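Long-range contacts in allergen Aed a 2 (Aedes aegypti, PDB 3DXL), which binds and sequesters biogenic amines and leukotrienes of the vertebrate host, and so modulates blood feeding by the female mosquito: residues A[71-76]-A[126-131]; A[89-94]-A[118-123]; A[213-218]-A[261-266]. All blocks are in the same frame, centred on the assembly; numbering follows the deposited sequence.

In the fold
Two helical lobes of the PBP/GOBP family make up this chain, lipids binding in the N-terminal pocket and biogenic amines, independently, in the C-terminal one. Interactions 1 and 2 belong to the first lobe; their centres lie about 10 Å apart and both draw on helix 121-127. Helices 71-79 and 86-97, consecutive in the chain, supply the other sides, and Ile73 joins the two contacts by packing on Val89 and Tyr92. Along the sequence, 89-94 and 118-123 both fall between 71-76 and 126-131. Interaction 3 comes later, across the chain's centre, its own centre about 32 Å from interaction 1 and 39 Å from interaction 2, in keeping with two separate binding pockets.

Interaction 1: A[71-76]-A[126-131]; sequences SVIQEQ and NLFHGN
Val72 begins the contact by setting CG2 at the edge of the Phe128 ring, near its plane, 4.1 Å from Phe128 CE1. One residue on, Ile73 crosses Leu127 at about a right angle, its CG2 lying 3.9 Å from Leu127 CD2, while its CG1 approaches the Phe128 ring more loosely. A helical turn after Val72, Gln76 does most of the work. Its CG, trans to the backbone N (chi1 -168°), lies over one face of Phe128, 4.0 Å from the ring centroid in a CH-pi contact, and 3.6 Å from Leu127 CG. The bend at chi2 (70°) then lays the amide almost parallel to the ring, and NE2 donates to Leu127 O at 3.0 Å, with that oxygen in the amide plane. The other end of the amide is used as well, OE1 accepting from Phe4 N, and His129 NE2 bonds to Phe4 O. Phe128, where helix 121-127 gives way to a turn, also touches Met9 and lies close to Trp37, which binds leukotriene E4, as does Gly130. A buried amide bonded at both ends, with its rotation so fixed, ties helix 71-79 and the N-terminal segment around Phe4 to the turn that reaches the lipid site.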
# COMPACT_ATOMS: atom_id res chain seq x y z
N SER A 71 -13.50 -16.00 0.70
CA SER A 71 -13.71 -15.44 2.04
C SER A 71 -13.61 -13.92 2.05
O SER A 71 -14.41 -13.26 2.71
CB SER A 71 -12.74 -16.05 3.05
OG SER A 71 -12.84 -17.46 3.08
N VAL A 72 -12.65 -13.36 1.31
CA VAL A 72 -12.46 -11.91 1.29
C VAL A 72 -13.68 -11.19 0.69
O VAL A 72 -13.99 -10.08 1.09
CB VAL A 72 -11.14 -11.49 0.58
CG1 VAL A 72 -11.14 -11.89 -0.89
CG2 VAL A 72 -10.90 -10.00 0.73
N ILE A 73 -14.39 -11.84 -0.23
CA ILE A 73 -15.59 -11.24 -0.82
C ILE A 73 -16.65 -11.00 0.26
O ILE A 73 -17.23 -9.91 0.34
CB ILE A 73 -16.15 -12.11 -1.97
CG1 ILE A 73 -15.14 -12.14 -3.12
CG2 ILE A 73 -17.53 -11.61 -2.43
CD1 ILE A 73 -15.43 -13.22 -4.16
N GLN A 74 -16.89 -12.00 1.10
CA GLN A 74 -17.85 -11.86 2.19
C GLN A 74 -17.37 -10.85 3.25
O GLN A 74 -18.17 -10.07 3.76
CB GLN A 74 -18.19 -13.21 2.82
CG GLN A 74 -18.88 -14.20 1.86
CD GLN A 74 -20.22 -13.70 1.29
OE1 GLN A 74 -20.92 -12.87 1.89
NE2 GLN A 74 -20.58 -14.22 0.12
N GLU A 75 -16.07 -10.86 3.56
CA GLU A 75 -15.50 -9.88 4.49
C GLU A 75 -15.68 -8.47 3.96
O GLU A 75 -16.06 -7.55 4.69
CB GLU A 75 -14.01 -10.16 4.74
CG GLU A 75 -13.73 -11.32 5.69
CD GLU A 75 -14.38 -11.14 7.05
OE1 GLU A 75 -14.22 -10.06 7.67
OE2 GLU A 75 -15.05 -12.09 7.50
N GLN A 76 -15.42 -8.31 2.66
CA GLN A 76 -15.55 -7.02 2.01
C GLN A 76 -16.98 -6.49 2.04
O GLN A 76 -17.23 -5.33 2.35
CB GLN A 76 -15.01 -7.10 0.58
CG GLN A 76 -14.82 -5.75 -0.10
CD GLN A 76 -13.68 -4.93 0.47
OE1 GLN A 76 -12.96 -5.36 1.37
NE2 GLN A 76 -13.53 -3.73 -0.05
N ASN A 126 -17.43 -2.70 -7.94
CA ASN A 126 -18.13 -1.95 -6.90
C ASN A 126 -17.64 -2.31 -5.50
O ASN A 126 -17.41 -1.42 -4.67
CB ASN A 126 -19.64 -2.16 -7.00
CG ASN A 126 -20.25 -1.46 -8.19
OD1 ASN A 126 -19.57 -0.77 -8.95
ND2 ASN A 126 -21.55 -1.64 -8.37
N LEU A 127 -17.48 -3.59 -5.23
CA LEU A 127 -17.14 -4.07 -3.90
C LEU A 127 -15.74 -3.67 -3.45
O LEU A 127 -15.52 -3.42 -2.26
CB LEU A 127 -17.26 -5.59 -3.86
CG LEU A 127 -17.38 -6.30 -2.52
CD1 LEU A 127 -18.51 -5.71 -1.69
CD2 LEU A 127 -17.65 -7.77 -2.77
N PHE A 128 -14.81 -3.66 -4.40
CA PHE A 128 -13.40 -3.45 -4.10
C PHE A 128 -12.93 -2.06 -4.50
O PHE A 128 -11.75 -1.86 -4.85
CB PHE A 128 -12.57 -4.57 -4.70
CG PHE A 128 -12.70 -5.86 -3.97
CD1 PHE A 128 -12.00 -6.06 -2.78
CD2 PHE A 128 -13.54 -6.86 -4.43
CE1 PHE A 128 -12.12 -7.25 -2.07
CE2 PHE A 128 -13.66 -8.05 -3.73
CZ PHE A 128 -12.95 -8.26 -2.55
N HIS A 129 -13.84 -1.09 -4.42
CA HIS A 129 -13.50 0.34 -4.50
C HIS A 129 -12.93 0.74 -5.86
O HIS A 129 -12.04 1.59 -5.95
CB HIS A 129 -12.57 0.79 -3.35
CG HIS A 129 -13.08 0.41 -2.00
ND1 HIS A 129 -14.31 0.80 -1.53
CD2 HIS A 129 -12.51 -0.34 -1.02
CE1 HIS A 129 -14.49 0.31 -0.31
NE2 HIS A 129 -13.41 -0.38 0.02
N GLY A 130 -13.47 0.12 -6.91
CA GLY A 130 -13.15 0.46 -8.28
C GLY A 130 -14.20 1.34 -8.95
O GLY A 130 -13.95 1.87 -10.02
N ASN A 131 -15.36 1.50 -8.32
CA ASN A 131 -16.41 2.36 -8.86
C ASN A 131 -16.10 3.80 -8.49
O ASN A 131 -16.13 4.17 -7.32
CB ASN A 131 -17.79 1.93 -8.34
CG ASN A 131 -18.93 2.75 -8.92
OD1 ASN A 131 -18.90 3.98 -8.91
ND2 ASN A 131 -19.95 2.07 -9.42

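Interaction 2: A[89-94]-A[118-123]; sequences VEAYAN and KAHKDT
Tyr92 and His120 form the aromatic part of the contact. Their rings lie near parallel, with planes 27° apart, but slid so far that they barely overlap, the centroids being 5.8 Å apart. What lies over the imidazole is instead the tyrosine backbone: Tyr92 CA sits above one face, 3.8 Å from the His120 ring centroid, in a CH-pi contact 20° off the ring normal. The histidine's CB in turn reaches the tyrosine ring, 3.7 Å from Tyr92 CD1.

Helix 106-119 ends and helix 121-127 begins at His120, which is both the first residue to leave helical geometry and the N-cap position of the second helix. The imidazole thus packs this junction of the N-terminal odorant-binding-protein-like domain against helix 86-97.

Apolar contacts of the residues before Tyr92 extend the join. Ala91 CB lies 3.9 Å from His120 CE1. Three residues after His120, Thr123 turns CG2, trans to its backbone N, into the interface, where it meets Val89 CA at 4.0 Å and also Tyr92 CB at 3.8 Å.

No hydrogen bond crosses between the two segments. The polar end of Tyr92 is engaged outside them: its OH pairs with Tyr113 OH and with a glycerol molecule, probably from the crystallisation liquor. The Tyr92 side chain lies about 6 Å from that of Trp37, a leukotriene E4-binding residue.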
# COMPACT_ATOMS: atom_id res chain seq x y z
N VAL A 89 -23.43 -10.39 -4.89
CA VAL A 89 -22.22 -10.70 -4.13
C VAL A 89 -22.10 -12.21 -3.95
O VAL A 89 -21.02 -12.79 -4.13
CB VAL A 89 -22.21 -9.99 -2.77
CG1 VAL A 89 -21.05 -10.47 -1.90
CG2 VAL A 89 -22.16 -8.49 -2.97
N GLU A 90 -23.21 -12.85 -3.60
CA GLU A 90 -23.23 -14.30 -3.44
C GLU A 90 -22.91 -15.04 -4.74
O GLU A 90 -22.16 -16.03 -4.72
CB GLU A 90 -24.56 -14.77 -2.81
CG GLU A 90 -24.62 -14.43 -1.32
CD GLU A 90 -25.96 -14.65 -0.66
OE1 GLU A 90 -26.98 -14.81 -1.35
OE2 GLU A 90 -25.98 -14.63 0.59
N ALA A 91 -23.42 -14.55 -5.87
CA ALA A 91 -23.13 -15.15 -7.18
C ALA A 91 -21.63 -15.06 -7.49
O ALA A 91 -21.03 -16.01 -7.99
CB ALA A 91 -23.96 -14.50 -8.27
N TYR A 92 -21.02 -13.92 -7.16
CA TYR A 92 -19.59 -13.70 -7.37
C TYR A 92 -18.77 -14.61 -6.46
O TYR A 92 -17.85 -15.30 -6.91
CB TYR A 92 -19.28 -12.21 -7.15
CG TYR A 92 -17.82 -11.79 -7.14
CD1 TYR A 92 -16.89 -12.36 -7.99
CD2 TYR A 92 -17.40 -10.77 -6.28
CE1 TYR A 92 -15.56 -11.95 -7.98
CE2 TYR A 92 -16.07 -10.35 -6.26
CZ TYR A 92 -15.16 -10.94 -7.10
OH TYR A 92 -13.85 -10.50 -7.08
N ALA A 93 -19.12 -14.65 -5.18
CA ALA A 93 -18.43 -15.52 -4.24
C ALA A 93 -18.53 -16.99 -4.66
O ALA A 93 -17.55 -17.73 -4.62
CB ALA A 93 -18.96 -15.33 -2.83
N ASN A 94 -19.73 -17.40 -5.08
CA ASN A 94 -19.95 -18.76 -5.58
C ASN A 94 -19.07 -19.10 -6.77
O ASN A 94 -18.48 -20.18 -6.82
CB ASN A 94 -21.43 -18.98 -5.93
CG ASN A 94 -22.31 -19.11 -4.70
OD1 ASN A 94 -21.82 -19.36 -3.60
ND2 ASN A 94 -23.61 -18.95 -4.88
N LYS A 118 -14.89 -11.15 -15.82
CA LYS A 118 -15.81 -10.64 -16.82
C LYS A 118 -17.28 -10.86 -16.45
O LYS A 118 -18.10 -9.96 -16.63
CB LYS A 118 -15.48 -11.20 -18.20
CG LYS A 118 -14.10 -10.79 -18.72
CD LYS A 118 -13.98 -10.99 -20.23
CE LYS A 118 -14.10 -12.44 -20.61
NZ LYS A 118 -13.80 -12.64 -22.05
N ALA A 119 -17.58 -12.03 -15.87
CA ALA A 119 -18.96 -12.39 -15.52
C ALA A 119 -19.45 -11.61 -14.30
O ALA A 119 -20.65 -11.50 -14.08
CB ALA A 119 -19.07 -13.86 -15.27
N HIS A 120 -18.51 -11.09 -13.51
CA HIS A 120 -18.84 -10.39 -12.27
C HIS A 120 -18.11 -9.06 -12.17
O HIS A 120 -17.81 -8.60 -11.07
CB HIS A 120 -18.56 -11.28 -11.06
CG HIS A 120 -19.33 -12.57 -11.11
ND1 HIS A 120 -20.62 -12.68 -10.64
CD2 HIS A 120 -19.00 -13.78 -11.63
CE1 HIS A 120 -21.06 -13.91 -10.87
NE2 HIS A 120 -20.10 -14.59 -11.47
N LYS A 121 -17.88 -8.43 -13.32
CA LYS A 121 -17.07 -7.21 -13.36
C LYS A 121 -17.64 -6.11 -12.47
O LYS A 121 -16.92 -5.60 -11.61
CB LYS A 121 -16.90 -6.70 -14.79
CG LYS A 121 -15.89 -5.56 -14.89
CD LYS A 121 -15.50 -5.24 -16.33
CE LYS A 121 -14.43 -6.18 -16.85
NZ LYS A 121 -13.61 -5.54 -17.91
N ASP A 122 -18.90 -5.75 -12.66
CA ASP A 122 -19.51 -4.68 -11.87
C ASP A 122 -19.59 -5.03 -10.39
O ASP A 122 -19.37 -4.17 -9.54
CB ASP A 122 -20.88 -4.32 -12.42
CG ASP A 122 -20.80 -3.40 -13.61
OD1 ASP A 122 -19.91 -2.52 -13.65
OD2 ASP A 122 -21.65 -3.55 -14.52
N THR A 123 -19.92 -6.27 -10.07
CA THR A 123 -20.01 -6.70 -8.69
C THR A 123 -18.67 -6.51 -8.00
O THR A 123 -18.58 -5.91 -6.91
CB THR A 123 -20.44 -8.18 -8.61
OG1 THR A 123 -21.68 -8.35 -9.30
CG2 THR A 123 -20.59 -8.62 -7.16

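Interaction 3: A[213-218]-A[261-266]; sequences RDFKLV and KEAFDY
Glu262 meets Val218 through its backbone oxygen and its side chain, Val218 CG1 lying 3.9 Å from Glu262 O. Its carboxylate reaches back by way of a water that donates to Glu262 OE2 at 2.8 Å and to Val218 O at 2.7 Å; OE2 is also bonded to Tyr284 OH.

Ala263 marks the closest backbone approach, with its CA 5.3 Å from that of Phe215. The small methyl lets the helices come this near: CB rests 3.6 Å from Asp214 O, 3.7 Å from Phe215 CD1 and beside Val218 CG2. A second water donates to both Asp214 O and Ala263 O, bridging the two backbones where no direct hydrogen bond crosses. Asp265, two residues on, belongs to the noradrenaline site and takes no part in the contact.

Tyr266 slides past Val218 in the opposite direction, and Val218 CG1 comes 3.6 Å from Tyr266 CB. With CG trans to its backbone N (chi1 -171°), the side chain carries the phenol ring past Leu217, and Tyr266 CE2 lies 3.8 Å from Leu217 O.

The segments 213-217 and 261-266 cross nearly perpendicularly, at 94°, where helix 208-217 meets helix 257-271. Salt bridges from Asp214 to Arg267 and Arg270 continue the join along helix 257-271, Asp214 OD2 also hydrogen-bonding Tyr199 OH, while Tyr284, from a loop, packs against Val218 and Tyr266.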
# COMPACT_ATOMS: atom_id res chain seq x y z
N ARG A 213 12.83 -2.48 -0.82
CA ARG A 213 12.31 -1.90 -2.04
C ARG A 213 12.65 -0.41 -2.09
O ARG A 213 13.09 0.10 -3.11
CB ARG A 213 10.79 -2.11 -2.09
CG ARG A 213 10.12 -1.69 -3.38
CD ARG A 213 8.61 -1.89 -3.32
NE ARG A 213 8.05 -2.04 -4.67
CZ ARG A 213 7.71 -1.04 -5.47
NH1 ARG A 213 7.85 0.22 -5.06
NH2 ARG A 213 7.22 -1.27 -6.67
N ASP A 214 12.42 0.28 -0.98
CA ASP A 214 12.68 1.71 -0.92
C ASP A 214 14.17 2.08 -0.95
O ASP A 214 14.53 3.10 -1.52
CB ASP A 214 11.98 2.33 0.29
CG ASP A 214 10.48 2.48 0.07
OD1 ASP A 214 10.00 2.32 -1.08
OD2 ASP A 214 9.79 2.78 1.07
N PHE A 215 15.02 1.23 -0.37
CA PHE A 215 16.47 1.41 -0.52
C PHE A 215 16.91 1.28 -1.97
O PHE A 215 17.68 2.10 -2.48
CB PHE A 215 17.25 0.42 0.34
CG PHE A 215 17.59 0.92 1.72
CD1 PHE A 215 16.60 1.39 2.57
CD2 PHE A 215 18.90 0.87 2.19
CE1 PHE A 215 16.90 1.84 3.85
CE2 PHE A 215 19.22 1.32 3.47
CZ PHE A 215 18.21 1.79 4.30
N LYS A 216 16.39 0.26 -2.66
CA LYS A 216 16.78 0.05 -4.04
C LYS A 216 16.34 1.21 -4.93
O LYS A 216 17.06 1.59 -5.85
CB LYS A 216 16.26 -1.29 -4.56
CG LYS A 216 16.94 -2.48 -3.89
CD LYS A 216 16.46 -3.81 -4.42
CE LYS A 216 17.16 -4.95 -3.68
NZ LYS A 216 16.55 -6.28 -4.01
N LEU A 217 15.20 1.80 -4.60
CA LEU A 217 14.70 2.95 -5.36
C LEU A 217 15.53 4.22 -5.19
O LEU A 217 15.45 5.12 -6.03
CB LEU A 217 13.23 3.23 -5.06
CG LEU A 217 12.29 2.22 -5.75
CD1 LEU A 217 10.91 2.26 -5.12
CD2 LEU A 217 12.23 2.46 -7.26
N VAL A 218 16.34 4.30 -4.13
CA VAL A 218 17.31 5.39 -4.01
C VAL A 218 18.73 4.91 -4.28
O VAL A 218 19.71 5.54 -3.86
CB VAL A 218 17.20 6.19 -2.68
CG1 VAL A 218 15.87 6.90 -2.62
CG2 VAL A 218 17.38 5.29 -1.48
N LYS A 261 17.17 7.51 5.91
CA LYS A 261 16.52 8.81 5.78
C LYS A 261 16.31 9.16 4.31
O LYS A 261 15.25 9.66 3.94
CB LYS A 261 17.32 9.89 6.50
CG LYS A 261 17.33 9.71 8.02
CD LYS A 261 18.30 10.67 8.69
CE LYS A 261 18.34 10.42 10.18
NZ LYS A 261 19.25 11.38 10.88
N GLU A 262 17.29 8.87 3.47
CA GLU A 262 17.16 9.11 2.04
C GLU A 262 16.02 8.29 1.42
O GLU A 262 15.19 8.82 0.67
CB GLU A 262 18.49 8.85 1.33
CG GLU A 262 18.47 9.32 -0.09
CD GLU A 262 19.81 9.26 -0.81
OE1 GLU A 262 20.86 8.98 -0.18
OE2 GLU A 262 19.80 9.53 -2.03
N ALA A 263 15.97 7.01 1.76
CA ALA A 263 14.94 6.11 1.25
C ALA A 263 13.54 6.53 1.73
O ALA A 263 12.57 6.52 0.97
CB ALA A 263 15.24 4.70 1.67
N PHE A 264 13.46 6.88 3.01
CA PHE A 264 12.20 7.24 3.67
C PHE A 264 11.69 8.57 3.11
O PHE A 264 10.50 8.72 2.84
CB PHE A 264 12.47 7.36 5.17
CG PHE A 264 11.30 7.08 6.09
CD1 PHE A 264 10.69 5.83 6.11
CD2 PHE A 264 10.89 8.03 7.03
CE1 PHE A 264 9.67 5.56 7.02
CE2 PHE A 264 9.87 7.76 7.93
CZ PHE A 264 9.26 6.51 7.92
N ASP A 265 12.60 9.52 2.90
CA ASP A 265 12.23 10.79 2.28
C ASP A 265 11.64 10.57 0.89
O ASP A 265 10.62 11.16 0.53
CB ASP A 265 13.44 11.73 2.14
CG ASP A 265 13.84 12.40 3.44
OD1 ASP A 265 13.16 12.28 4.47
OD2 ASP A 265 14.90 13.07 3.40
N TYR A 266 12.28 9.73 0.09
CA TYR A 266 11.77 9.50 -1.26
C TYR A 266 10.44 8.73 -1.24
O TYR A 266 9.55 9.00 -2.05
CB TYR A 266 12.80 8.77 -2.12
CG TYR A 266 12.46 8.67 -3.60
CD1 TYR A 266 11.94 9.76 -4.30
CD2 TYR A 266 12.71 7.49 -4.31
CE1 TYR A 266 11.66 9.67 -5.66
CE2 TYR A 266 12.43 7.40 -5.67
CZ TYR A 266 11.91 8.49 -6.33
OH TYR A 266 11.65 8.42 -7.67
O HOH W 1 12.61 5.21 -1.58
O HOH W 2 21.22 7.78 -3.69